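Long-range contacts in Exo beta-1,2-glucooligosaccharide sophorohydrolase (non-reducing end) (PDB 5Z06), which hydrolyses linear beta-1,2-glucan and beta-1,2-glucooligosaccharides of four or more glucose units from the non-reducing end, releasing sophorose: residues 520-525 and 563-568; 527-532 and 601-606; 205-210 and 255-260; 218-223 and 259-264. One frame throughout, in Å; residues are numbered along the deposited sequence.

Contact 1: residues 520-525 and 563-568; sequences YGENLK and MAKINQ
Ile566, on the helix side, meets three side chains of segment 520-525. Its CG1 stands anti to the carbonyl carbon (chi1 -80°), and the branch runs on extended to CD1. This brings CD1 to Leu524, where Ile566 CD1 and Leu524 CD1 are 3.9 Å apart. On the way, Ile566 CG1 passes Glu522 CB at 4.0 Å. The other branch is turned to the tyrosine. Ile566 CG2 lies 3.7 Å from Tyr520 CD2, and the two side chains cross at about a right angle. The carbonyl O of Ile566 also approaches this ring, at a slant, 3.6 Å from Tyr520 CD2. Leu524 CD1 has a second neighbour, Met563 CG, at 3.8 Å. The Met563 chain is extended and runs across Leu524.

A salt bridge flanks this apolar patch. Glu522 bends at chi2 and Lys565 at chi3, and their ends meet crosswise. Lys565 NZ is 3.1 Å from Glu522 OE2 and comes from above the carboxylate plane, 48° out of it. Changing Lys565 to an alanine would probably leave the Glu522 carboxylate without its close positive mate, since its ion pair with Arg569 is long and weak.

The contact lays a short hairpin, strands 518-519 and 522-523, against helix 556-573 in the glycoamylase-like region. Tyr519 of the first strand packs on both Leu524 and Ile566. From the same helix, on either side of 563-568 in sequence, Lys562 NZ bonds the carbonyl of Asn523 and Arg569 NH1 that of Tyr520. Side chains of the helix thus reach main-chain carbonyls of the hairpin as well as its side chains.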
loop_
_atom_site.group_PDB
_atom_site.type_symbol
_atom_site.label_atom_id
_atom_site.label_comp_id
_atom_site.label_asym_id
_atom_site.label_seq_id
_atom_site.Cartn_x
_atom_site.Cartn_y
_atom_site.Cartn_z
ATOM N N TYR A 520 -0.399 -20.815 -21.428
ATOM C CA TYR A 520 1.032 -21.005 -21.233
ATOM C C TYR A 520 1.286 -22.457 -20.865
ATOM O O TYR A 520 2.080 -22.771 -19.970
ATOM C CB TYR A 520 1.555 -20.021 -20.174
ATOM C CG TYR A 520 1.074 -18.631 -20.505
ATOM C CD1 TYR A 520 1.688 -17.890 -21.508
ATOM C CD2 TYR A 520 -0.042 -18.092 -19.890
ATOM C CE1 TYR A 520 1.219 -16.651 -21.878
ATOM C CE2 TYR A 520 -0.498 -16.832 -20.244
ATOM C CZ TYR A 520 0.135 -16.128 -21.253
ATOM O OH TYR A 520 -0.291 -14.883 -21.637
ATOM N N GLY A 521 0.561 -23.346 -21.550
ATOM C CA GLY A 521 0.753 -24.783 -21.387
ATOM C C GLY A 521 0.173 -25.420 -20.150
ATOM O O GLY A 521 0.281 -26.643 -19.999
ATOM N N GLU A 522 -0.436 -24.607 -19.277
ATOM C CA GLU A 522 -1.062 -25.076 -18.056
ATOM C C GLU A 522 -2.550 -25.138 -18.272
ATOM O O GLU A 522 -3.182 -24.112 -18.528
ATOM C CB GLU A 522 -0.780 -24.132 -16.897
ATOM C CG GLU A 522 0.676 -24.095 -16.476
ATOM C CD GLU A 522 1.166 -25.401 -15.916
ATOM O OE1 GLU A 522 0.344 -26.187 -15.422
ATOM O OE2 GLU A 522 2.385 -25.649 -15.961
ATOM N N ASN A 523 -3.101 -26.345 -18.155
ATOM C CA ASN A 523 -4.513 -26.518 -18.218
ATOM C C ASN A 523 -5.178 -26.159 -16.903
ATOM O O ASN A 523 -4.990 -26.838 -15.901
ATOM C CB ASN A 523 -4.905 -27.923 -18.562
ATOM C CG ASN A 523 -6.366 -27.991 -18.837
ATOM O OD1 ASN A 523 -7.156 -28.200 -17.928
ATOM N ND2 ASN A 523 -6.745 -27.652 -20.054
ATOM N N LEU A 524 -6.006 -25.128 -16.953
ATOM C CA LEU A 524 -6.628 -24.573 -15.785
ATOM C C LEU A 524 -7.994 -25.209 -15.611
ATOM O O LEU A 524 -8.901 -24.923 -16.384
ATOM C CB LEU A 524 -6.759 -23.052 -15.978
ATOM C CG LEU A 524 -6.888 -22.209 -14.735
ATOM C CD1 LEU A 524 -5.698 -22.432 -13.800
ATOM C CD2 LEU A 524 -7.008 -20.741 -15.126
ATOM N N LYS A 525 -8.145 -26.079 -14.613
ATOM C CA LYS A 525 -9.443 -26.715 -14.371
ATOM C C LYS A 525 -10.511 -25.734 -13.911
ATOM O O LYS A 525 -11.666 -25.810 -14.312
ATOM C CB LYS A 525 -9.306 -27.846 -13.366
ATOM C CG LYS A 525 -8.589 -29.072 -13.925
ATOM C CD LYS A 525 -8.313 -30.068 -12.807
ATOM C CE LYS A 525 -7.754 -31.383 -13.308
ATOM N NZ LYS A 525 -6.304 -31.504 -13.003
ATOM N N MET A 563 -2.282 -21.013 -11.702
ATOM C CA MET A 563 -2.494 -19.585 -11.848
ATOM C C MET A 563 -1.197 -18.780 -11.647
ATOM O O MET A 563 -0.894 -17.884 -12.424
ATOM C CB MET A 563 -3.600 -19.107 -10.935
ATOM C CG MET A 563 -4.946 -19.685 -11.340
ATOM S SD MET A 563 -6.247 -19.175 -10.211
ATOM C CE MET A 563 -7.668 -19.901 -11.010
ATOM N N ALA A 564 -0.427 -19.116 -10.624
ATOM C CA ALA A 564 0.832 -18.445 -10.392
ATOM C C ALA A 564 1.757 -18.619 -11.582
ATOM O O ALA A 564 2.317 -17.648 -12.082
ATOM C CB ALA A 564 1.489 -18.947 -9.123
ATOM N N LYS A 565 1.908 -19.854 -12.048
ATOM C CA LYS A 565 2.778 -20.116 -13.187
ATOM C C LYS A 565 2.331 -19.416 -14.452
ATOM O O LYS A 565 3.161 -18.980 -15.227
ATOM C CB LYS A 565 2.851 -21.606 -13.452
ATOM C CG LYS A 565 3.726 -22.340 -12.454
ATOM C CD LYS A 565 3.476 -23.832 -12.534
ATOM C CE LYS A 565 4.647 -24.610 -13.086
ATOM N NZ LYS A 565 4.185 -25.972 -13.461
ATOM N N ILE A 566 1.018 -19.372 -14.667
ATOM C CA ILE A 566 0.418 -18.717 -15.810
ATOM C C ILE A 566 0.765 -17.251 -15.763
ATOM O O ILE A 566 1.136 -16.652 -16.757
ATOM C CB ILE A 566 -1.123 -18.886 -15.799
ATOM C CG1 ILE A 566 -1.530 -20.273 -16.340
ATOM C CG2 ILE A 566 -1.821 -17.820 -16.624
ATOM C CD1 ILE A 566 -2.927 -20.718 -15.962
ATOM N N ASN A 567 0.589 -16.675 -14.581
ATOM C CA ASN A 567 0.891 -15.291 -14.362
ATOM C C ASN A 567 2.384 -15.027 -14.653
ATOM O O ASN A 567 2.718 -14.126 -15.443
ATOM C CB ASN A 567 0.450 -14.887 -12.931
ATOM C CG ASN A 567 0.441 -13.394 -12.725
ATOM O OD1 ASN A 567 1.452 -12.735 -12.989
ATOM N ND2 ASN A 567 -0.671 -12.856 -12.213
ATOM N N GLN A 568 3.269 -15.829 -14.080
ATOM C CA GLN A 568 4.679 -15.670 -14.368
ATOM C C GLN A 568 4.954 -15.785 -15.860
ATOM O O GLN A 568 5.758 -15.013 -16.407
ATOM C CB GLN A 568 5.557 -16.674 -13.625
ATOM C CG GLN A 568 7.040 -16.362 -13.776
ATOM C CD GLN A 568 7.950 -17.485 -13.359
ATOM O OE1 GLN A 568 7.625 -18.636 -13.530
ATOM N NE2 GLN A 568 9.130 -17.142 -12.857
#

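Contact 2: residues 527-532 and 601-606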
loop_
_atom_site.group_PDB
_atom_site.type_symbol
_atom_site.label_atom_id
_atom_site.label_comp_id
_atom_site.label_asym_id
_atom_site.label_seq_id
_atom_site.Cartn_x
_atom_site.Cartn_y
_atom_site.Cartn_z
ATOM N N GLY A 527 -11.336 -21.481 -12.852
ATOM C CA GLY A 527 -10.923 -20.107 -12.777
ATOM C C GLY A 527 -11.473 -19.289 -13.906
ATOM O O GLY A 527 -11.530 -19.741 -15.057
ATOM N N VAL A 528 -11.837 -18.062 -13.578
ATOM C CA VAL A 528 -12.278 -17.105 -14.563
ATOM C C VAL A 528 -11.047 -16.697 -15.331
ATOM O O VAL A 528 -9.979 -16.463 -14.744
ATOM C CB VAL A 528 -12.864 -15.859 -13.900
ATOM C CG1 VAL A 528 -13.124 -14.761 -14.933
ATOM C CG2 VAL A 528 -14.152 -16.219 -13.169
ATOM N N SER A 529 -11.199 -16.603 -16.645
ATOM C CA SER A 529 -10.120 -16.158 -17.502
ATOM C C SER A 529 -8.901 -17.027 -17.226
ATOM O O SER A 529 -9.072 -18.249 -17.069
ATOM C CB SER A 529 -9.886 -14.661 -17.303
ATOM O OG SER A 529 -9.041 -14.177 -18.312
ATOM N N ASN A 530 -7.691 -16.456 -17.163
ATOM C CA ASN A 530 -6.514 -17.247 -16.822
ATOM C C ASN A 530 -6.129 -17.178 -15.350
ATOM O O ASN A 530 -5.005 -17.513 -14.999
ATOM C CB ASN A 530 -5.324 -16.974 -17.769
ATOM C CG ASN A 530 -4.793 -15.560 -17.690
ATOM O OD1 ASN A 530 -5.295 -14.724 -16.945
ATOM N ND2 ASN A 530 -3.756 -15.293 -18.470
ATOM N N GLY A 531 -7.084 -16.791 -14.497
ATOM C CA GLY A 531 -6.931 -16.859 -13.042
ATOM C C GLY A 531 -7.338 -15.606 -12.288
ATOM O O GLY A 531 -7.558 -15.653 -11.076
ATOM N N GLY A 532 -7.428 -14.483 -13.005
ATOM C CA GLY A 532 -7.759 -13.228 -12.404
ATOM C C GLY A 532 -6.524 -12.633 -11.744
ATOM O O GLY A 532 -5.401 -13.129 -11.923
ATOM N N GLU A 601 -4.227 -8.296 -14.048
ATOM C CA GLU A 601 -4.217 -9.740 -14.338
ATOM C C GLU A 601 -3.193 -9.978 -15.427
ATOM O O GLU A 601 -2.856 -9.032 -16.139
ATOM C CB GLU A 601 -5.583 -10.219 -14.868
ATOM C CG GLU A 601 -6.805 -9.663 -14.177
ATOM C CD GLU A 601 -8.091 -10.038 -14.901
ATOM O OE1 GLU A 601 -8.057 -10.942 -15.764
ATOM O OE2 GLU A 601 -9.128 -9.428 -14.573
ATOM N N PRO A 602 -2.766 -11.249 -15.624
ATOM C CA PRO A 602 -1.927 -11.570 -16.779
ATOM C C PRO A 602 -2.789 -11.659 -18.046
ATOM O O PRO A 602 -2.957 -12.731 -18.647
ATOM C CB PRO A 602 -1.295 -12.917 -16.389
ATOM C CG PRO A 602 -2.306 -13.567 -15.507
ATOM C CD PRO A 602 -3.016 -12.444 -14.780
ATOM N N MET A 603 -3.320 -10.508 -18.426
ATOM C CA MET A 603 -4.161 -10.337 -19.600
ATOM C C MET A 603 -3.895 -8.915 -20.094
ATOM O O MET A 603 -3.861 -7.996 -19.260
ATOM C CB MET A 603 -5.634 -10.461 -19.201
ATOM C CG MET A 603 -6.069 -11.864 -18.787
ATOM S SD MET A 603 -5.989 -13.049 -20.147
ATOM C CE MET A 603 -7.430 -12.516 -21.080
ATOM N N PRO A 604 -3.734 -8.715 -21.428
ATOM C CA PRO A 604 -3.436 -7.365 -21.969
ATOM C C PRO A 604 -4.285 -6.239 -21.425
ATOM O O PRO A 604 -3.769 -5.176 -21.119
ATOM C CB PRO A 604 -3.687 -7.524 -23.466
ATOM C CG PRO A 604 -3.311 -8.960 -23.742
ATOM C CD PRO A 604 -3.617 -9.744 -22.484
ATOM N N HIS A 605 -5.576 -6.488 -21.286
ATOM C CA HIS A 605 -6.528 -5.451 -20.856
ATOM C C HIS A 605 -6.492 -5.166 -19.345
ATOM O O HIS A 605 -7.200 -4.275 -18.863
ATOM C CB HIS A 605 -7.939 -5.823 -21.291
ATOM C CG HIS A 605 -8.574 -6.883 -20.444
ATOM N ND1 HIS A 605 -8.077 -8.162 -20.361
ATOM C CD2 HIS A 605 -9.651 -6.841 -19.621
ATOM C CE1 HIS A 605 -8.833 -8.872 -19.546
ATOM N NE2 HIS A 605 -9.784 -8.088 -19.063
ATOM N N ARG A 606 -5.693 -5.925 -18.602
ATOM C CA ARG A 606 -5.525 -5.726 -17.189
ATOM C C ARG A 606 -4.033 -5.699 -16.896
ATOM O O ARG A 606 -3.584 -6.140 -15.836
ATOM C CB ARG A 606 -6.240 -6.852 -16.429
ATOM C CG ARG A 606 -7.751 -6.836 -16.604
ATOM C CD ARG A 606 -8.442 -5.843 -15.667
ATOM N NE ARG A 606 -9.868 -5.743 -15.979
ATOM C CZ ARG A 606 -10.418 -4.880 -16.835
ATOM N NH1 ARG A 606 -9.691 -3.954 -17.456
ATOM N NH2 ARG A 606 -11.732 -4.916 -17.034
HETATM O O HOH W 1 -9.436 -11.609 -17.967
HETATM O O HOH W 2 -7.118 -13.331 -15.491
#
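Asn530 reaches across to Pro602 and Met603 with its whole amide. From CB, its CG is placed between the backbone N and the carbonyl carbon (chi1 64°), and this turns the amide to segment 601-606. Asn530 CG lies 3.7 Å from Met603 SD, and the two side chains run past each other in opposite directions. Asn530 OD1 takes a hydrogen bond from water 2 at 2.7 Å. The same Asn530 OD1 sits 3.5 Å from Met603 CG and touches the Pro602 ring at CG. ND2 makes the direct bond: Asn530 ND2 donates to Pro602 O at 2.7 Å, nearly straight at 168°. The acceptor lies close to the amide plane, which suits the N-H direction, while the donor is tilted 27° from the carbonyl plane.

Both backbones turn sharply here. Val528 to Gly531 form a type II' beta turn with Asn530 at its third position, and Pro602 is the centre of an inverse gamma turn. The two turns meet in the glycoamylase-like region of the enzyme.

With Asn530 replaced by an alanine, the carbonyl of Pro602 would probably lose this donor and water 2 one of its anchors.

Water 2 also accepts from Gly532 N and donates to Glu601 OE1 at 2.6 Å. Water 1 joins the same oxygen to Ser529, donating to Glu601 OE1 and accepting from Ser529 OG. Two waters thus bond to one carboxylate oxygen. Glu601 CG rests 3.8 Å from Gly532 C. Around the turns, Ile566 packs on Asn530, Tyr570 packs on Pro602, and Trp463 NE1 donates to the carbonyl of Gly531.

Contact 3: residues 205-210 and 255-260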
loop_
_atom_site.group_PDB
_atom_site.type_symbol
_atom_site.label_atom_id
_atom_site.label_comp_id
_atom_site.label_asym_id
_atom_site.label_seq_id
_atom_site.Cartn_x
_atom_site.Cartn_y
_atom_site.Cartn_z
ATOM N N ILE A 205 20.145 -0.467 5.230
ATOM C CA ILE A 205 20.147 -0.344 6.656
ATOM C C ILE A 205 18.838 0.292 7.055
ATOM O O ILE A 205 18.428 1.308 6.506
ATOM C CB ILE A 205 21.321 0.499 7.170
ATOM C CG1 ILE A 205 22.622 -0.139 6.696
ATOM C CG2 ILE A 205 21.246 0.607 8.698
ATOM C CD1 ILE A 205 23.868 0.659 6.990
ATOM N N ASP A 206 18.187 -0.335 8.013
ATOM C CA ASP A 206 16.974 0.189 8.592
ATOM C C ASP A 206 17.323 0.868 9.874
ATOM O O ASP A 206 17.964 0.262 10.733
ATOM C CB ASP A 206 16.005 -0.953 8.887
ATOM C CG ASP A 206 15.309 -1.440 7.656
ATOM O OD1 ASP A 206 14.954 -0.573 6.831
ATOM O OD2 ASP A 206 15.099 -2.671 7.528
ATOM N N ILE A 207 16.889 2.112 10.015
ATOM C CA ILE A 207 16.951 2.768 11.301
ATOM C C ILE A 207 15.541 2.997 11.794
ATOM O O ILE A 207 14.602 3.076 11.010
ATOM C CB ILE A 207 17.813 4.058 11.296
ATOM C CG1 ILE A 207 17.160 5.184 10.502
ATOM C CG2 ILE A 207 19.219 3.729 10.788
ATOM C CD1 ILE A 207 17.969 6.481 10.458
ATOM N N LYS A 208 15.424 3.071 13.110
ATOM C CA LYS A 208 14.168 3.232 13.793
ATOM C C LYS A 208 14.414 4.104 15.008
ATOM O O LYS A 208 15.467 4.001 15.676
ATOM C CB LYS A 208 13.622 1.874 14.261
ATOM C CG LYS A 208 12.152 1.940 14.704
ATOM C CD LYS A 208 11.688 0.721 15.497
ATOM C CE LYS A 208 10.227 0.859 15.937
ATOM N NZ LYS A 208 9.959 1.977 16.885
ATOM N N TRP A 209 13.426 4.935 15.301
ATOM C CA TRP A 209 13.499 5.848 16.410
ATOM C C TRP A 209 12.138 5.935 17.121
ATOM O O TRP A 209 11.128 5.456 16.592
ATOM C CB TRP A 209 13.987 7.212 15.913
ATOM C CG TRP A 209 13.103 7.837 14.862
ATOM C CD1 TRP A 209 11.961 8.527 15.085
ATOM C CD2 TRP A 209 13.279 7.808 13.433
ATOM N NE1 TRP A 209 11.419 8.959 13.896
ATOM C CE2 TRP A 209 12.201 8.527 12.866
ATOM C CE3 TRP A 209 14.246 7.262 12.582
ATOM C CZ2 TRP A 209 12.050 8.701 11.479
ATOM C CZ3 TRP A 209 14.103 7.444 11.201
ATOM C CH2 TRP A 209 13.011 8.152 10.667
ATOM N N ILE A 210 12.139 6.492 18.334
ATOM C CA ILE A 210 10.920 6.738 19.117
ATOM C C ILE A 210 10.862 8.240 19.292
ATOM O O ILE A 210 11.865 8.832 19.678
ATOM C CB ILE A 210 10.964 6.124 20.533
ATOM C CG1 ILE A 210 11.462 4.670 20.519
ATOM C CG2 ILE A 210 9.592 6.197 21.194
ATOM C CD1 ILE A 210 12.558 4.446 21.543
ATOM N N ALA A 255 27.605 2.338 7.488
ATOM C CA ALA A 255 27.030 3.679 7.547
ATOM C C ALA A 255 26.579 4.001 8.959
ATOM O O ALA A 255 26.180 3.124 9.715
ATOM C CB ALA A 255 25.876 3.835 6.562
ATOM N N TYR A 256 26.679 5.278 9.288
ATOM C CA TYR A 256 26.319 5.803 10.576
ATOM C C TYR A 256 25.148 6.710 10.327
ATOM O O TYR A 256 25.075 7.358 9.281
ATOM C CB TYR A 256 27.459 6.639 11.188
ATOM C CG TYR A 256 28.781 5.929 11.371
ATOM C CD1 TYR A 256 29.613 5.687 10.271
ATOM C CD2 TYR A 256 29.232 5.547 12.636
ATOM C CE1 TYR A 256 30.837 5.060 10.412
ATOM C CE2 TYR A 256 30.470 4.914 12.789
ATOM C CZ TYR A 256 31.267 4.684 11.665
ATOM O OH TYR A 256 32.485 4.064 11.741
ATOM N N TYR A 257 24.248 6.770 11.293
ATOM C CA TYR A 257 23.018 7.526 11.144
ATOM C C TYR A 257 22.675 8.338 12.384
ATOM O O TYR A 257 22.904 7.925 13.518
ATOM C CB TYR A 257 21.855 6.600 10.807
ATOM C CG TYR A 257 22.029 5.895 9.503
ATOM C CD1 TYR A 257 21.579 6.461 8.322
ATOM C CD2 TYR A 257 22.637 4.649 9.448
ATOM C CE1 TYR A 257 21.743 5.800 7.103
ATOM C CE2 TYR A 257 22.820 3.988 8.241
ATOM C CZ TYR A 257 22.361 4.561 7.079
ATOM O OH TYR A 257 22.508 3.901 5.900
ATOM N N LYS A 258 22.064 9.478 12.115
ATOM C CA LYS A 258 21.761 10.474 13.096
ATOM C C LYS A 258 20.455 11.061 12.617
ATOM O O LYS A 258 20.298 11.350 11.423
ATOM C CB LYS A 258 22.848 11.533 13.035
ATOM C CG LYS A 258 23.290 12.125 14.346
ATOM C CD LYS A 258 24.638 12.831 14.172
ATOM C CE LYS A 258 24.597 13.833 13.017
ATOM N NZ LYS A 258 25.711 14.811 13.063
ATOM N N VAL A 259 19.520 11.251 13.532
ATOM C CA VAL A 259 18.221 11.769 13.153
ATOM C C VAL A 259 17.898 13.000 13.985
ATOM O O VAL A 259 18.114 13.018 15.198
ATOM C CB VAL A 259 17.158 10.683 13.336
ATOM C CG1 VAL A 259 15.764 11.214 13.011
ATOM C CG2 VAL A 259 17.503 9.485 12.462
ATOM N N THR A 260 17.361 14.019 13.326
ATOM C CA THR A 260 16.847 15.204 14.017
ATOM C C THR A 260 15.354 15.327 13.739
ATOM O O THR A 260 14.862 14.742 12.784
ATOM C CB THR A 260 17.554 16.492 13.528
ATOM O OG1 THR A 260 17.268 16.705 12.149
ATOM C CG2 THR A 260 19.068 16.407 13.704
#
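Ile207 has CG1 between the backbone N and the carbonyl carbon (chi1 70°), which directs its two branches to Tyr257 and Val259. CG2 goes to the tyrosine and makes an off-centre CH-pi contact, with Ile207 CG2 4.2 Å from the centroid of the Tyr257 ring. The long branch goes to the valine, where Ile207 CD1 is 3.6 Å from Val259 CG2.

Trp209 has a similar first torsion (chi1 59°). It turns a face of the indole to Val259. Val259 CG1 sits over the six-membered ring of Trp209, 4.3 Å from its centroid, almost on the ring normal. Val259 CG2 reaches the rim, 3.9 Å from Trp209 CE3. One valine therefore touches the tryptophan with both methyls.

At the other end the CD1 methyl of Ile205 lies at the edge of the Tyr257 ring, in its plane, 3.7 Å from Tyr257 CE2. The same methyl, Ile205 CD1, reaches Ala255 CB at 3.8 Å. Tyr257 is a buried residue, and its hydroxyl is hydrogen-bonded to Asp246 of strand 243-247.

The two strands are not neighbours in one sheet. Their axes pass 9.0 Å apart at 31°, as expected of sheets packed face to face. Strand 204-210 is the middle of a three-stranded sheet, between 194-200 and 243-247. Strand 254-262 lies between 219-225 and 275-278 in a four-stranded sheet. The strand order is consistent with a fibronectin type III-like sandwich, and these side chains lie between its two sheets. Ile222 of strand 219-225 and Tyr244 of strand 243-247 pack against Ile207.

Contact 4: residues 218-223 and 259-264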
loop_
_atom_site.group_PDB
_atom_site.type_symbol
_atom_site.label_atom_id
_atom_site.label_comp_id
_atom_site.label_asym_id
_atom_site.label_seq_id
_atom_site.Cartn_x
_atom_site.Cartn_y
_atom_site.Cartn_z
ATOM N N LYS A 218 7.310 18.712 11.677
ATOM C CA LYS A 218 7.104 18.640 10.231
ATOM C C LYS A 218 7.587 17.281 9.711
ATOM O O LYS A 218 6.875 16.569 9.013
ATOM C CB LYS A 218 7.838 19.785 9.537
ATOM C CG LYS A 218 7.399 20.034 8.105
ATOM C CD LYS A 218 8.326 21.025 7.420
ATOM C CE LYS A 218 7.946 21.268 5.972
ATOM N NZ LYS A 218 6.659 21.976 5.839
ATOM N N TYR A 219 8.816 16.948 10.057
ATOM C CA TYR A 219 9.413 15.707 9.626
ATOM C C TYR A 219 10.642 15.444 10.433
ATOM O O TYR A 219 11.107 16.305 11.178
ATOM C CB TYR A 219 9.740 15.703 8.124
ATOM C CG TYR A 219 10.376 16.949 7.500
ATOM C CD1 TYR A 219 11.626 17.419 7.903
ATOM C CD2 TYR A 219 9.763 17.586 6.420
ATOM C CE1 TYR A 219 12.205 18.525 7.295
ATOM C CE2 TYR A 219 10.336 18.683 5.805
ATOM C CZ TYR A 219 11.556 19.145 6.241
ATOM O OH TYR A 219 12.114 20.226 5.615
ATOM N N TYR A 220 11.128 14.226 10.317
ATOM C CA TYR A 220 12.433 13.868 10.824
ATOM C C TYR A 220 13.406 14.010 9.673
ATOM O O TYR A 220 13.077 13.644 8.550
ATOM C CB TYR A 220 12.416 12.442 11.340
ATOM C CG TYR A 220 11.521 12.282 12.534
ATOM C CD1 TYR A 220 11.968 12.639 13.807
ATOM C CD2 TYR A 220 10.225 11.791 12.393
ATOM C CE1 TYR A 220 11.149 12.497 14.915
ATOM C CE2 TYR A 220 9.393 11.644 13.489
ATOM C CZ TYR A 220 9.854 11.991 14.751
ATOM O OH TYR A 220 9.012 11.840 15.830
ATOM N N ARG A 221 14.572 14.577 9.936
ATOM C CA ARG A 221 15.630 14.622 8.959
ATOM C C ARG A 221 16.597 13.553 9.354
ATOM O O ARG A 221 17.015 13.509 10.524
ATOM C CB ARG A 221 16.351 15.967 8.974
ATOM C CG ARG A 221 16.096 16.822 7.752
ATOM C CD ARG A 221 16.856 18.140 7.817
ATOM N NE ARG A 221 16.097 19.195 7.145
ATOM C CZ ARG A 221 16.078 20.485 7.493
ATOM N NH1 ARG A 221 16.789 20.939 8.533
ATOM N NH2 ARG A 221 15.326 21.338 6.791
ATOM N N ILE A 222 16.997 12.735 8.378
ATOM C CA ILE A 222 17.955 11.667 8.630
ATOM C C ILE A 222 19.294 12.070 8.023
ATOM O O ILE A 222 19.350 12.490 6.863
ATOM C CB ILE A 222 17.499 10.299 8.063
ATOM C CG1 ILE A 222 16.181 9.857 8.719
ATOM C CG2 ILE A 222 18.577 9.230 8.280
ATOM C CD1 ILE A 222 14.945 10.350 8.011
ATOM N N TYR A 223 20.344 11.918 8.831
ATOM C CA TYR A 223 21.733 12.211 8.435
ATOM C C TYR A 223 22.543 10.940 8.395
ATOM O O TYR A 223 22.401 10.080 9.245
ATOM C CB TYR A 223 22.403 13.177 9.416
ATOM C CG TYR A 223 21.814 14.559 9.357
ATOM C CD1 TYR A 223 20.686 14.870 10.106
ATOM C CD2 TYR A 223 22.357 15.544 8.524
ATOM C CE1 TYR A 223 20.116 16.122 10.046
ATOM C CE2 TYR A 223 21.796 16.808 8.460
ATOM C CZ TYR A 223 20.675 17.091 9.229
ATOM O OH TYR A 223 20.094 18.328 9.176
ATOM N N VAL A 259 19.520 11.251 13.532
ATOM C CA VAL A 259 18.221 11.769 13.153
ATOM C C VAL A 259 17.898 13.000 13.985
ATOM O O VAL A 259 18.114 13.018 15.198
ATOM C CB VAL A 259 17.158 10.683 13.336
ATOM C CG1 VAL A 259 15.764 11.214 13.011
ATOM C CG2 VAL A 259 17.503 9.485 12.462
ATOM N N THR A 260 17.361 14.019 13.326
ATOM C CA THR A 260 16.847 15.204 14.017
ATOM C C THR A 260 15.354 15.327 13.739
ATOM O O THR A 260 14.862 14.742 12.784
ATOM C CB THR A 260 17.554 16.492 13.528
ATOM O OG1 THR A 260 17.268 16.705 12.149
ATOM C CG2 THR A 260 19.068 16.407 13.704
ATOM N N ALA A 261 14.654 16.077 14.595
ATOM C CA ALA A 261 13.265 16.495 14.362
ATOM C C ALA A 261 13.237 17.936 13.879
ATOM O O ALA A 261 13.927 18.795 14.417
ATOM C CB ALA A 261 12.441 16.356 15.628
ATOM N N VAL A 262 12.425 18.195 12.863
ATOM C CA VAL A 262 12.316 19.505 12.242
ATOM C C VAL A 262 10.874 19.957 12.415
ATOM O O VAL A 262 9.959 19.203 12.107
ATOM C CB VAL A 262 12.680 19.436 10.753
ATOM C CG1 VAL A 262 12.562 20.795 10.073
ATOM C CG2 VAL A 262 14.088 18.885 10.591
ATOM N N ASP A 263 10.675 21.175 12.927
ATOM C CA ASP A 263 9.330 21.734 13.084
ATOM C C ASP A 263 8.935 22.468 11.817
ATOM O O ASP A 263 9.746 22.601 10.894
ATOM C CB ASP A 263 9.223 22.620 14.347
ATOM C CG ASP A 263 10.012 23.938 14.260
ATOM O OD1 ASP A 263 10.260 24.467 13.162
ATOM O OD2 ASP A 263 10.376 24.449 15.338
ATOM N N TYR A 264 7.702 22.953 11.765
ATOM C CA TYR A 264 7.216 23.651 10.575
ATOM C C TYR A 264 7.914 24.982 10.276
ATOM O O TYR A 264 7.911 25.438 9.129
ATOM C CB TYR A 264 5.697 23.825 10.623
ATOM C CG TYR A 264 4.979 22.578 10.183
ATOM C CD1 TYR A 264 4.913 21.459 11.006
ATOM C CD2 TYR A 264 4.396 22.503 8.922
ATOM C CE1 TYR A 264 4.256 20.314 10.594
ATOM C CE2 TYR A 264 3.742 21.368 8.499
ATOM C CZ TYR A 264 3.685 20.267 9.331
ATOM O OH TYR A 264 3.025 19.137 8.914
#
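Lys218 lays its aliphatic chain over one face of the Tyr264 ring. CG stands anti to the backbone N (chi1 -164°), and this sets Lys218 CG 3.8 Å from the Tyr264 ring centroid in a CH-pi contact. Nearby, Val262 lies alongside Tyr219, with Val262 CG1 3.6 Å from Tyr219 CE1. The other methyl, Val262 CG2, sits over the Arg221 guanidinium, 4.0 Å from Arg221 NH1. Thr260 OG1 meets the Tyr223 ring at its edge, 3.6 Å from Tyr223 CE1.

The backbones form an antiparallel pair. Arg221 and Thr260 make a hydrogen-bonded pair. Toward Lys218 the pairing opens into a classic beta bulge. Val262 O accepts two bonds there, from Lys218 N at 2.7 Å and from Tyr219 N at 3.3 Å. The strands belong to a four-stranded sheet, consistent with one half of a fibronectin type III-like sandwich.

Outside the pair, Glu268 gathers the polar ends: it bonds Thr260 OG1 and Tyr223 OH and forms a salt bridge with Arg221. Glu178 pairs with Lys218 NZ, and Asp7 takes the Tyr264 hydroxyl. Tyr219 touches Thr49, a residue of the calcium site, and its side chain is about 8 Å from the ion.

The four contacts form two pairs in separate parts of the chain. Contacts 3 and 4 come first and both end on strand 254-262, sharing Val259 and Thr260. Their centres are about 12 Å apart. Contact 4 joins that strand to its neighbour within one sheet, while contact 3 packs the sheet on the opposing one. Contacts 1 and 2 follow, with centres about 10 Å apart and segments that alternate along the chain. They touch at several points, among them Leu524 on Asn530 and Met563 on Gly527. All four of their segments lie in the glycoamylase-like range. Centres of the two pairs are about 43 to 48 Å apart, so the pairs lie in separate parts of the fold, with no direct touch between them.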